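Local coordinates for protein heme peroxidase (Bacteroides thetaiotaomicron, PDB 2GVK) that probably uses hydrogen peroxide to oxidise dyes and related substrates at a heme, as a member of the dye-decolorizing peroxidase family, at residues A[111-114]-A[120-123]; A[149-152]-A[156-159]; A[170-175]-A[239-244]; A[190-195]-A[249-254]; A[278-283]-A[291-296]. All blocks are in the same frame, centred on the assembly; numbering follows the deposited sequence.

Contact 1. Residues A[111-114]-A[120-123]; sequences FHIR and LCFE
Strand residue Ile113 and helix residue Cys121 bring their backbones to a CA-CA distance of 5.8 Å, close enough for one small side chain and a methyl group to fill the gap between segments 111-114 and 120-123. Both CB atoms point toward the opposing segment. On the strand side the shorter branch does the work: with CG2 anti to the backbone N, this methyl of Ile113 lies 3.8 Å from Cys121 CB and equally near its CA. The longer branch of Ile113 runs alongside the helix, and CD1 gets no nearer than 4.1 Å to Cys121 O. In return, the thiol leans past Ile113 along the strand. A chi1 of -61° sets Cys121 SG beside its own backbone N, from where it rests 3.6 Å from Arg114 C and 3.9 Å from Ile113 O. Arg114 thus contributes main chain to the contact, while its CB is directed away. The topology is a strand running straight into a helix that packs on one face of the antiparallel sheet, as expected in the ferredoxin-like units of the dimeric alpha-beta barrel clan. Cys121 also touches Ile26 on the adjacent strand 24-32. The outer side of the helix belongs to the assembly, since Phe122 meets Phe145 and Tyr147 of the second subunit. No hydrogen bond or charge pair joins the two segments, and the touching residues are all buried. With 136 Å² buried in total, this is a small van der Waals attachment, methyl against CA and CB and sulfur against backbone carbonyl.

Contact 2. Residues A[149-152]-A[156-159]; sequences DGKA and FVDG
Lys151 and Val157 face each other across the two arms of this turn, their CA atoms 3.8 Å apart, which is the tight part of the contact. Two backbone hydrogen bonds flank them. Asp158 N donates to Gly150 O over 3.1 Å in an almost straight line (178° at the hydrogen), and Ala152 N donates to Phe156 O at 2.8 Å with a more bent path. Lys151 and Val157 therefore form a single antiparallel, non-hydrogen-bonded bridge, and Lys151 CA adds a CH...O contact to Phe156 O. Ala152 CB sits beside Asp158 CB at 4.1 Å. Residues 156-159 form the end of the GXXDG sequence that marks the dye-decolorizing peroxidases, and Asp158 is its aspartate, probably the distal heme-pocket residue as in relatives. Asp158 OD2 accepts a hydrogen bond from Asn248, and its carbonyl binds an unidentified ligand. The partly exposed side is looser: side chains meet there without a hydrogen bond between the segments, and neighbouring subunits close in. Val157 CG2, anti to its carbonyl carbon, lies 3.6 Å from Asp149 O and 3.8 Å from Asp149 OD2. That carboxylate is gripped at both oxygens: Lys151, its chain bent at the last torsion, brings NZ to 2.8 Å from Asp149 OD1, on its syn lone pair, while OD2 forms a salt bridge with Arg59 of the fourth subunit.

Contact 3. Residues A[170-175]-A[239-244]; sequences YHFAVI and GDDLKI. With EDO (1,2-ethanediol), chain K.
Phe172 and Lys243 each set CG beside their own backbone N, anti to the carbonyl carbon (chi1 -64° and -54°), and with the backbones placed as they are the two side chains lie alongside each other, pointing the same way. Beyond CG the lysine chain is extended, and its methylenes follow the phenylalanine: Lys243 CB lies 3.6 Å from Phe172 CD1, and CD stands over the rim of one ring face. The opposite face is covered by the imidazole of His171, whose CD2 is centred 3.5 Å above it. At the ring edge, in plane, Asp241 O comes to 3.3 Å from Phe172 CE1. The Asp241 carboxylate approaches the same end of the ring, with OD1 3.7 Å from Phe172 CZ and its plane turned 73° from the ring. Oxygens at a rim of C-H groups are electrostatically reasonable, although no hydrogen bond links the segments directly. A water does so instead, donating to Phe172 O and to Lys243 O, each at 2.9 Å. One residue back, hydroxyl O2 of a 1,2-ethanediol, probably from the crystallisation liquor, donates to His171 O at 2.7 Å and lies over one imidazole face. The carbonyls of His171 and Phe172 belong to the last turn of helix 169-173. The Lys243 ammonium has its main partner in Glu167 and a long pairing with Asp241. Ile244, directed away from the helix, packs on helix 270-281 and strand 258-267, so the loop end at Lys243 and Ile244 passes between helix 169-173 and that layer before strand 245-253.

Contact 4. Residues A[190-195]-A[249-254]; sequences VQKYIH and MPFANT
Phe251 reaches from its strand to the side chains of Lys192 and Ile194 and the carbonyl of Tyr193, although the strands themselves stay apart: the axes of 190-195 and 249-253 approach to 9.2 Å at an angle of 53°. In the eight-stranded antiparallel sheet, strand 258-267 lies between them, and the aromatic side chain bridges that interval. Its CB points toward segment 190-195, but CB, CG and the two CD atoms stop short of close contact with it. A chi1 of 67° puts CG between the backbone N and the carbonyl carbon, which turns the ring across to the 190-195 strand. Contact begins at the CE atoms. Phe251 CE1 lies 4.0 Å from Tyr193 O, and Phe251 CE2 is 4.1 Å from Ile194 CD1. The tip, Phe251 CZ, has three neighbours: Tyr193 O at 3.8 Å, Lys192 CE at 3.9 Å and Ile194 CD1 at 4.0 Å. All three approach the ring obliquely, and the side chains of Lys192 and Ile194 each cross the Phe251 side chain at about a right angle. The lysine gets there through a bend at chi3 (73°), which presents its CE methylene to the ring while NZ continues to a salt bridge with Asp140. Tyr193 contributes its carbonyl alone; its phenol goes to the other side of the strand, where Tyr193 OH donates to Gln191 OE1 at 2.8 Å. With no hydrogen bond or ring stack between the segments, and CZ meeting a methyl, a methylene and a carbonyl oxygen, the contact rests on weak van der Waals touches, and nothing in it is strongly directional.

Contact 5. Residues A[278-283]-A[291-296]; sequences ENMFIG and RLLDFS
The C-terminal turn of helix 270-281 meets the 3-10 segment 291-294, which leads the chain into strand 296-306, and Leu293 makes every contact from the 3-10 side. Its CD1 methyl sits squarely over the Phe281 ring, 3.7 Å from the centroid and 9° off the normal, a CH-pi contact. Leu293 CD1 is also 3.4 Å from Met280 O. The other branch, Leu293 CD2, reaches Phe281 CZ at 3.8 Å and the CE methyl of Met280, a selenomethionine, at 4.0 Å. Leu293 crosses both partners at about a right angle and lies across the ring, CD1 over its centre and CD2 near CZ. Its CG is anti to the carbonyl carbon (chi1 -67°), which directs both methyls at the helix end. The 3-10 backbone is fixed at Leu292 O, which accepts from Phe295 N on one face of its plane and from Ser296 OG, at 2.9 Å, on the other. Tyr193 of strand 186-195 touches Met280, Phe281 and Leu293 alike. Such an apolar junction, with a helix end and a 3-10 turn packed together over a strand of the antiparallel sheet, fits the alpha-beta layering of the ferredoxin-like fold.

Contacts 2, 4 and 5 form a connected series in the C-terminal half of the peroxidase. Contact 2 touches contact 4 where Lys151 O packs on Pro250 CG at 3.7 Å. Contact 4 meets contact 5 through Tyr193 OH, 3.4 Å from Met280 CE, and through a weak hydrogen bond between His195 ND1 and Ser296 OG. Contact 3 stands apart, its nearest atoms about 7 Å from contact 5. Contact 1, in the N-terminal half, reaches the same sheet as contact 4 and, like it, touches the second subunit; its centre is about 30 Å from that of contact 5. Contact 2, with its GXXDG aspartate, probably borders the heme pocket, as in relatives.

Contact 1. Residues A[111-114]-A[120-123]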
# COMPACT_ATOMS: atom_id res chain seq x y z
N PHE A 111 -25.20 -9.84 13.53
CA PHE A 111 -23.75 -9.77 13.35
C PHE A 111 -23.45 -8.77 12.28
O PHE A 111 -24.01 -8.84 11.17
CB PHE A 111 -23.16 -11.16 12.99
CG PHE A 111 -23.26 -12.16 14.09
CD1 PHE A 111 -22.40 -12.12 15.16
CD2 PHE A 111 -24.26 -13.13 14.08
CE1 PHE A 111 -22.50 -13.04 16.19
CE2 PHE A 111 -24.36 -14.07 15.12
CZ PHE A 111 -23.49 -14.02 16.16
N HIS A 112 -22.58 -7.80 12.62
CA HIS A 112 -22.15 -6.77 11.69
C HIS A 112 -20.64 -6.94 11.52
O HIS A 112 -19.86 -6.66 12.43
CB HIS A 112 -22.52 -5.40 12.26
CG HIS A 112 -22.00 -4.23 11.46
ND1 HIS A 112 -21.74 -2.99 12.03
CD2 HIS A 112 -21.76 -4.09 10.14
CE1 HIS A 112 -21.34 -2.16 11.09
NE2 HIS A 112 -21.32 -2.80 9.94
N ILE A 113 -20.25 -7.47 10.34
CA ILE A 113 -18.89 -7.90 10.08
C ILE A 113 -18.28 -7.00 9.00
O ILE A 113 -18.85 -6.85 7.94
CB ILE A 113 -18.85 -9.38 9.57
CG1 ILE A 113 -19.84 -10.25 10.34
CG2 ILE A 113 -17.45 -9.93 9.69
CD1 ILE A 113 -19.89 -11.71 9.88
N ARG A 114 -17.11 -6.44 9.31
CA ARG A 114 -16.41 -5.45 8.45
C ARG A 114 -14.94 -5.83 8.30
O ARG A 114 -14.31 -6.18 9.27
CB ARG A 114 -16.47 -4.05 9.11
CG ARG A 114 -17.82 -3.43 9.19
CD ARG A 114 -17.80 -2.11 9.96
NE ARG A 114 -17.93 -2.32 11.41
CZ ARG A 114 -18.24 -1.36 12.29
NH1 ARG A 114 -18.47 -0.12 11.87
NH2 ARG A 114 -18.36 -1.65 13.58
N LEU A 120 -12.15 -12.19 4.63
CA LEU A 120 -12.02 -12.23 6.09
C LEU A 120 -13.38 -12.19 6.76
O LEU A 120 -13.59 -12.85 7.77
CB LEU A 120 -11.13 -11.09 6.58
CG LEU A 120 -9.71 -11.05 5.99
CD1 LEU A 120 -8.91 -9.96 6.69
CD2 LEU A 120 -9.00 -12.38 6.11
N CYS A 121 -14.30 -11.42 6.19
CA CYS A 121 -15.67 -11.40 6.71
C CYS A 121 -16.27 -12.76 6.54
O CYS A 121 -16.92 -13.29 7.45
CB CYS A 121 -16.52 -10.36 5.99
SG CYS A 121 -15.89 -8.63 6.18
N PHE A 122 -16.07 -13.36 5.37
CA PHE A 122 -16.56 -14.71 5.11
C PHE A 122 -16.00 -15.69 6.12
O PHE A 122 -16.72 -16.51 6.65
CB PHE A 122 -16.21 -15.19 3.68
CG PHE A 122 -16.28 -16.67 3.52
CD1 PHE A 122 -17.50 -17.29 3.38
CD2 PHE A 122 -15.14 -17.46 3.60
CE1 PHE A 122 -17.58 -18.66 3.30
CE2 PHE A 122 -15.21 -18.84 3.48
CZ PHE A 122 -16.44 -19.44 3.36
N GLU A 123 -14.71 -15.61 6.39
CA GLU A 123 -14.07 -16.54 7.31
C GLU A 123 -14.78 -16.52 8.68
O GLU A 123 -15.17 -17.57 9.21
CB GLU A 123 -12.58 -16.17 7.46
CG GLU A 123 -11.83 -16.94 8.53
CD GLU A 123 -11.41 -18.29 8.07
OE1 GLU A 123 -12.02 -18.81 7.11
OE2 GLU A 123 -10.40 -18.81 8.62

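Contact 2. Residues A[149-152]-A[156-159]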
# COMPACT_ATOMS: atom_id res chain seq x y z
N ASP A 149 -15.58 7.27 -2.63
CA ASP A 149 -15.09 7.99 -1.45
C ASP A 149 -16.17 8.08 -0.38
O ASP A 149 -16.56 9.18 0.06
CB ASP A 149 -14.58 9.41 -1.83
CG ASP A 149 -15.66 10.27 -2.50
OD1 ASP A 149 -16.54 9.71 -3.19
OD2 ASP A 149 -15.59 11.53 -2.40
N GLY A 150 -16.70 6.92 -0.00
CA GLY A 150 -17.71 6.85 1.06
C GLY A 150 -19.09 7.29 0.64
O GLY A 150 -19.89 7.72 1.47
N LYS A 151 -19.40 7.13 -0.65
CA LYS A 151 -20.73 7.48 -1.16
C LYS A 151 -21.76 6.44 -0.79
O LYS A 151 -21.50 5.24 -0.77
CB LYS A 151 -20.70 7.62 -2.69
CG LYS A 151 -19.79 8.71 -3.21
CD LYS A 151 -19.93 8.85 -4.72
CE LYS A 151 -18.71 9.54 -5.37
NZ LYS A 151 -18.46 10.91 -4.81
N ALA A 152 -22.96 6.92 -0.49
CA ALA A 152 -24.12 6.09 -0.48
C ALA A 152 -24.46 5.73 -1.94
O ALA A 152 -23.96 6.35 -2.88
CB ALA A 152 -25.29 6.79 0.19
N PHE A 156 -24.16 10.29 -3.22
CA PHE A 156 -23.78 11.34 -2.32
C PHE A 156 -22.96 10.74 -1.21
O PHE A 156 -23.28 9.69 -0.71
CB PHE A 156 -25.02 12.00 -1.71
CG PHE A 156 -25.65 13.02 -2.58
CD1 PHE A 156 -26.40 12.64 -3.70
CD2 PHE A 156 -25.54 14.36 -2.29
CE1 PHE A 156 -27.01 13.59 -4.49
CE2 PHE A 156 -26.16 15.31 -3.08
CZ PHE A 156 -26.86 14.92 -4.20
N VAL A 157 -21.92 11.43 -0.80
CA VAL A 157 -21.13 11.00 0.34
C VAL A 157 -22.01 10.94 1.56
O VAL A 157 -22.86 11.83 1.78
CB VAL A 157 -19.96 11.97 0.60
CG1 VAL A 157 -19.31 11.72 1.98
CG2 VAL A 157 -18.93 11.86 -0.54
N ASP A 158 -21.87 9.89 2.33
CA ASP A 158 -22.62 9.73 3.55
C ASP A 158 -21.69 9.54 4.75
O ASP A 158 -20.57 9.01 4.59
CB ASP A 158 -23.54 8.53 3.43
CG ASP A 158 -24.45 8.40 4.62
OD1 ASP A 158 -25.28 9.30 4.84
OD2 ASP A 158 -24.34 7.39 5.34
N GLY A 159 -22.12 9.99 5.91
CA GLY A 159 -21.37 9.76 7.14
C GLY A 159 -20.61 10.97 7.67
O GLY A 159 -20.04 10.91 8.73

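Contact 3. Residues A[170-175]-A[239-244]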
# COMPACT_ATOMS: atom_id res chain seq x y z
N TYR A 170 -17.69 7.68 20.64
CA TYR A 170 -18.09 6.78 21.76
C TYR A 170 -19.09 7.42 22.71
O TYR A 170 -19.95 6.75 23.28
CB TYR A 170 -16.88 6.28 22.53
CG TYR A 170 -16.07 5.32 21.75
CD1 TYR A 170 -16.47 4.01 21.61
CD2 TYR A 170 -14.92 5.74 21.09
CE1 TYR A 170 -15.76 3.13 20.86
CE2 TYR A 170 -14.20 4.87 20.33
CZ TYR A 170 -14.61 3.56 20.23
OH TYR A 170 -13.87 2.66 19.47
N HIS A 171 -18.98 8.72 22.90
CA HIS A 171 -19.89 9.43 23.74
C HIS A 171 -21.33 9.29 23.24
O HIS A 171 -22.27 9.28 24.02
CB HIS A 171 -19.50 10.91 23.81
CG HIS A 171 -20.52 11.76 24.48
ND1 HIS A 171 -20.77 11.70 25.84
CD2 HIS A 171 -21.38 12.68 23.98
CE1 HIS A 171 -21.72 12.56 26.14
NE2 HIS A 171 -22.12 13.16 25.03
N PHE A 172 -21.49 9.19 21.93
CA PHE A 172 -22.81 9.15 21.31
C PHE A 172 -23.29 7.75 21.00
O PHE A 172 -24.49 7.53 20.81
CB PHE A 172 -22.81 9.97 20.02
CG PHE A 172 -22.57 11.41 20.25
CD1 PHE A 172 -23.60 12.24 20.65
CD2 PHE A 172 -21.29 11.93 20.18
CE1 PHE A 172 -23.38 13.57 20.91
CE2 PHE A 172 -21.05 13.25 20.45
CZ PHE A 172 -22.09 14.08 20.78
N ALA A 173 -22.38 6.79 20.98
CA ALA A 173 -22.72 5.42 20.62
C ALA A 173 -22.84 4.49 21.82
O ALA A 173 -23.43 3.41 21.71
CB ALA A 173 -21.66 4.86 19.64
N VAL A 174 -22.26 4.88 22.95
CA VAL A 174 -22.11 3.97 24.08
C VAL A 174 -22.91 4.40 25.32
O VAL A 174 -22.84 5.53 25.75
CB VAL A 174 -20.60 3.80 24.46
CG1 VAL A 174 -20.43 2.82 25.62
CG2 VAL A 174 -19.78 3.33 23.26
N ILE A 175 -23.66 3.46 25.88
CA ILE A 175 -24.39 3.65 27.13
C ILE A 175 -23.43 4.02 28.25
O ILE A 175 -22.38 3.37 28.44
CB ILE A 175 -25.15 2.38 27.52
CG1 ILE A 175 -26.20 2.03 26.46
CG2 ILE A 175 -25.82 2.54 28.90
CD1 ILE A 175 -26.80 0.62 26.62
N GLY A 239 -30.85 17.65 16.57
CA GLY A 239 -30.43 18.83 17.31
C GLY A 239 -30.11 18.56 18.75
O GLY A 239 -30.15 17.41 19.20
N ASP A 240 -29.78 19.64 19.50
CA ASP A 240 -29.42 19.55 20.95
C ASP A 240 -28.23 18.62 21.21
O ASP A 240 -28.11 18.06 22.31
CB ASP A 240 -30.64 19.12 21.79
CG ASP A 240 -31.72 20.22 21.88
OD1 ASP A 240 -31.58 21.29 21.20
OD2 ASP A 240 -32.72 20.02 22.65
N ASP A 241 -27.33 18.51 20.23
CA ASP A 241 -26.19 17.62 20.32
C ASP A 241 -26.62 16.17 20.69
O ASP A 241 -25.99 15.52 21.53
CB ASP A 241 -25.18 18.15 21.31
CG ASP A 241 -23.77 17.65 21.04
OD1 ASP A 241 -23.45 17.37 19.85
OD2 ASP A 241 -22.97 17.52 22.02
N LEU A 242 -27.72 15.73 20.12
CA LEU A 242 -28.15 14.36 20.22
C LEU A 242 -27.82 13.69 18.89
O LEU A 242 -28.31 14.10 17.85
CB LEU A 242 -29.62 14.29 20.49
CG LEU A 242 -30.07 14.88 21.83
CD1 LEU A 242 -31.56 14.93 21.89
CD2 LEU A 242 -29.51 14.08 22.98
N LYS A 243 -26.95 12.69 18.94
CA LYS A 243 -26.39 12.10 17.73
C LYS A 243 -26.22 10.64 17.88
O LYS A 243 -26.11 10.13 19.01
CB LYS A 243 -25.02 12.73 17.42
CG LYS A 243 -25.05 14.21 17.35
CD LYS A 243 -23.73 14.79 16.90
CE LYS A 243 -23.83 16.32 16.72
NZ LYS A 243 -22.57 16.91 16.27
N ILE A 244 -26.18 9.95 16.75
CA ILE A 244 -25.84 8.56 16.71
C ILE A 244 -24.68 8.36 15.71
O ILE A 244 -24.25 9.31 15.05
CB ILE A 244 -27.04 7.68 16.31
CG1 ILE A 244 -27.38 7.85 14.81
CG2 ILE A 244 -28.24 8.03 17.19
CD1 ILE A 244 -28.52 6.95 14.32
C1 EDO K . -26.32 11.95 23.58
O1 EDO K . -27.39 11.61 24.49
C2 EDO K . -24.97 11.77 24.24
O2 EDO K . -24.70 10.37 24.43
O HOH W 1 -27.16 8.62 21.25

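Contact 4. Residues A[190-195]-A[249-254]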
# COMPACT_ATOMS: atom_id res chain seq x y z
N VAL A 190 -31.19 -1.40 12.73
CA VAL A 190 -30.94 -1.66 11.33
C VAL A 190 -32.23 -1.54 10.50
O VAL A 190 -33.34 -1.88 10.96
CB VAL A 190 -30.31 -3.07 11.10
CG1 VAL A 190 -28.93 -3.16 11.76
CG2 VAL A 190 -31.24 -4.16 11.59
N GLN A 191 -32.08 -0.99 9.28
CA GLN A 191 -33.14 -0.97 8.27
C GLN A 191 -32.57 -1.20 6.92
O GLN A 191 -31.62 -0.52 6.53
CB GLN A 191 -33.83 0.39 8.22
CG GLN A 191 -34.55 0.81 9.40
CD GLN A 191 -35.08 2.22 9.26
OE1 GLN A 191 -34.30 3.18 9.18
NE2 GLN A 191 -36.42 2.36 9.21
N LYS A 192 -33.19 -2.09 6.16
CA LYS A 192 -32.90 -2.20 4.72
C LYS A 192 -33.83 -1.29 3.93
O LYS A 192 -35.06 -1.36 4.09
CB LYS A 192 -33.10 -3.62 4.22
CG LYS A 192 -32.03 -4.54 4.58
CD LYS A 192 -32.40 -6.00 4.20
CE LYS A 192 -32.34 -6.23 2.73
NZ LYS A 192 -32.70 -7.67 2.39
N TYR A 193 -33.24 -0.41 3.12
CA TYR A 193 -33.98 0.45 2.22
C TYR A 193 -33.77 0.03 0.78
O TYR A 193 -32.64 -0.24 0.37
CB TYR A 193 -33.52 1.89 2.36
CG TYR A 193 -34.00 2.59 3.60
CD1 TYR A 193 -35.22 3.27 3.62
CD2 TYR A 193 -33.22 2.61 4.76
CE1 TYR A 193 -35.64 3.97 4.75
CE2 TYR A 193 -33.64 3.28 5.90
CZ TYR A 193 -34.86 3.96 5.89
OH TYR A 193 -35.30 4.64 7.04
N ILE A 194 -34.85 -0.05 0.03
CA ILE A 194 -34.79 -0.29 -1.43
C ILE A 194 -35.08 1.02 -2.14
O ILE A 194 -36.06 1.69 -1.84
CB ILE A 194 -35.80 -1.36 -1.86
CG1 ILE A 194 -35.56 -2.67 -1.07
CG2 ILE A 194 -35.73 -1.60 -3.37
CD1 ILE A 194 -34.18 -3.27 -1.28
N HIS A 195 -34.21 1.39 -3.08
CA HIS A 195 -34.34 2.67 -3.78
C HIS A 195 -35.03 2.55 -5.09
O HIS A 195 -34.96 1.50 -5.77
CB HIS A 195 -32.96 3.27 -4.01
CG HIS A 195 -32.25 3.60 -2.76
ND1 HIS A 195 -32.70 4.56 -1.87
CD2 HIS A 195 -31.13 3.07 -2.21
CE1 HIS A 195 -31.88 4.63 -0.85
NE2 HIS A 195 -30.92 3.73 -1.02
N MSE A 249 -24.79 1.62 4.18
CA MSE A 249 -23.93 0.81 3.33
C MSE A 249 -24.67 0.38 2.08
O MSE A 249 -25.76 -0.18 2.16
CB MSE A 249 -23.45 -0.44 4.07
CG MSE A 249 -22.55 -0.14 5.26
SE MSE A 249 -21.16 1.15 4.81
CE MSE A 249 -19.98 -0.01 3.88
N PRO A 250 -24.07 0.63 0.92
CA PRO A 250 -24.64 0.19 -0.33
C PRO A 250 -24.74 -1.34 -0.43
O PRO A 250 -23.85 -2.05 0.01
CB PRO A 250 -23.64 0.71 -1.37
CG PRO A 250 -22.93 1.79 -0.73
CD PRO A 250 -22.91 1.51 0.72
N PHE A 251 -25.82 -1.82 -1.03
CA PHE A 251 -25.90 -3.21 -1.51
C PHE A 251 -26.70 -3.23 -2.80
O PHE A 251 -27.51 -2.32 -3.06
CB PHE A 251 -26.50 -4.13 -0.46
CG PHE A 251 -27.95 -3.88 -0.17
CD1 PHE A 251 -28.33 -3.02 0.84
CD2 PHE A 251 -28.93 -4.58 -0.84
CE1 PHE A 251 -29.70 -2.84 1.16
CE2 PHE A 251 -30.27 -4.39 -0.55
CZ PHE A 251 -30.64 -3.52 0.49
N ALA A 252 -26.44 -4.21 -3.65
CA ALA A 252 -27.12 -4.25 -4.94
C ALA A 252 -27.02 -5.54 -5.65
O ALA A 252 -26.00 -6.25 -5.55
CB ALA A 252 -26.57 -3.15 -5.86
N ASN A 253 -28.08 -5.84 -6.40
CA ASN A 253 -28.06 -6.87 -7.45
C ASN A 253 -28.48 -6.17 -8.74
O ASN A 253 -29.66 -6.11 -9.06
CB ASN A 253 -29.03 -8.02 -7.12
CG ASN A 253 -29.01 -9.13 -8.18
OD1 ASN A 253 -28.80 -8.87 -9.37
ND2 ASN A 253 -29.27 -10.38 -7.74
N THR A 254 -27.53 -5.53 -9.41
CA THR A 254 -27.84 -4.67 -10.55
C THR A 254 -28.51 -5.42 -11.71
O THR A 254 -29.26 -4.84 -12.44
CB THR A 254 -26.60 -3.96 -11.07
OG1 THR A 254 -25.62 -4.92 -11.46
CG2 THR A 254 -26.02 -3.05 -10.00

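Contact 5. Residues A[278-283]-A[291-296]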
# COMPACT_ATOMS: atom_id res chain seq x y z
N GLU A 278 -38.97 9.33 13.87
CA GLU A 278 -40.23 10.12 13.91
C GLU A 278 -40.13 11.32 12.95
O GLU A 278 -41.05 11.57 12.16
CB GLU A 278 -40.50 10.61 15.31
CG GLU A 278 -40.95 9.53 16.29
CD GLU A 278 -41.08 10.05 17.73
OE1 GLU A 278 -40.83 11.27 17.96
OE2 GLU A 278 -41.40 9.24 18.64
N ASN A 279 -39.01 12.05 13.01
CA ASN A 279 -38.81 13.19 12.13
C ASN A 279 -38.90 12.78 10.65
O ASN A 279 -39.37 13.55 9.82
CB ASN A 279 -37.45 13.85 12.38
CG ASN A 279 -37.43 14.72 13.62
OD1 ASN A 279 -38.39 14.74 14.41
ND2 ASN A 279 -36.34 15.44 13.82
N MSE A 280 -38.38 11.60 10.32
CA MSE A 280 -38.35 11.14 8.94
C MSE A 280 -39.71 10.69 8.46
O MSE A 280 -40.17 11.12 7.37
CB MSE A 280 -37.38 9.97 8.79
CG MSE A 280 -35.94 10.35 8.94
SE MSE A 280 -34.82 8.77 9.02
CE MSE A 280 -35.19 8.07 7.15
N PHE A 281 -40.37 9.84 9.24
CA PHE A 281 -41.57 9.14 8.76
C PHE A 281 -42.86 9.85 9.09
O PHE A 281 -43.83 9.74 8.34
CB PHE A 281 -41.59 7.70 9.30
CG PHE A 281 -40.57 6.80 8.64
CD1 PHE A 281 -39.24 6.79 9.07
CD2 PHE A 281 -40.93 6.02 7.55
CE1 PHE A 281 -38.31 6.00 8.44
CE2 PHE A 281 -40.02 5.21 6.94
CZ PHE A 281 -38.69 5.22 7.35
N ILE A 282 -42.91 10.53 10.22
CA ILE A 282 -44.09 11.32 10.60
C ILE A 282 -43.91 12.77 10.18
O ILE A 282 -44.83 13.39 9.60
CB ILE A 282 -44.36 11.26 12.11
CG1 ILE A 282 -44.44 9.81 12.59
CG2 ILE A 282 -45.64 12.01 12.46
CD1 ILE A 282 -45.50 8.98 11.88
N GLY A 283 -42.73 13.31 10.46
CA GLY A 283 -42.42 14.69 10.19
C GLY A 283 -42.48 15.55 11.44
O GLY A 283 -43.34 15.36 12.31
N ARG A 291 -37.59 13.90 2.57
CA ARG A 291 -37.81 13.86 1.13
C ARG A 291 -37.14 12.62 0.49
O ARG A 291 -37.59 12.12 -0.51
CB ARG A 291 -37.28 15.13 0.50
CG ARG A 291 -37.35 15.16 -0.96
CD ARG A 291 -38.70 15.61 -1.49
NE ARG A 291 -38.52 16.03 -2.87
CZ ARG A 291 -38.86 15.31 -3.93
NH1 ARG A 291 -39.59 14.22 -3.80
NH2 ARG A 291 -38.54 15.75 -5.14
N LEU A 292 -36.08 12.13 1.11
CA LEU A 292 -35.38 10.95 0.59
C LEU A 292 -36.26 9.72 0.65
O LEU A 292 -36.07 8.78 -0.12
CB LEU A 292 -34.07 10.71 1.34
CG LEU A 292 -33.17 9.58 0.80
CD1 LEU A 292 -32.89 9.73 -0.70
CD2 LEU A 292 -31.89 9.54 1.57
N LEU A 293 -37.27 9.73 1.51
CA LEU A 293 -38.23 8.62 1.56
C LEU A 293 -39.14 8.56 0.32
O LEU A 293 -39.76 7.54 0.06
CB LEU A 293 -39.07 8.66 2.82
CG LEU A 293 -38.32 8.41 4.14
CD1 LEU A 293 -39.27 8.58 5.33
CD2 LEU A 293 -37.68 7.04 4.18
N ASP A 294 -39.15 9.62 -0.49
CA ASP A 294 -39.86 9.58 -1.76
C ASP A 294 -39.10 8.68 -2.76
O ASP A 294 -39.61 8.37 -3.83
CB ASP A 294 -40.02 10.99 -2.33
CG ASP A 294 -40.95 11.89 -1.47
OD1 ASP A 294 -41.74 11.36 -0.65
OD2 ASP A 294 -40.87 13.13 -1.62
N PHE A 295 -37.88 8.27 -2.41
CA PHE A 295 -37.05 7.46 -3.30
C PHE A 295 -36.52 6.22 -2.63
O PHE A 295 -35.73 5.48 -3.22
CB PHE A 295 -35.87 8.30 -3.81
CG PHE A 295 -36.27 9.53 -4.51
CD1 PHE A 295 -36.56 9.51 -5.86
CD2 PHE A 295 -36.42 10.72 -3.81
CE1 PHE A 295 -36.97 10.66 -6.50
CE2 PHE A 295 -36.84 11.86 -4.44
CZ PHE A 295 -37.10 11.83 -5.79
N SER A 296 -36.97 5.98 -1.40
CA SER A 296 -36.42 4.92 -0.55
C SER A 296 -37.51 4.27 0.29
O SER A 296 -38.15 4.94 1.08
CB SER A 296 -35.34 5.49 0.40
OG SER A 296 -34.47 6.38 -0.28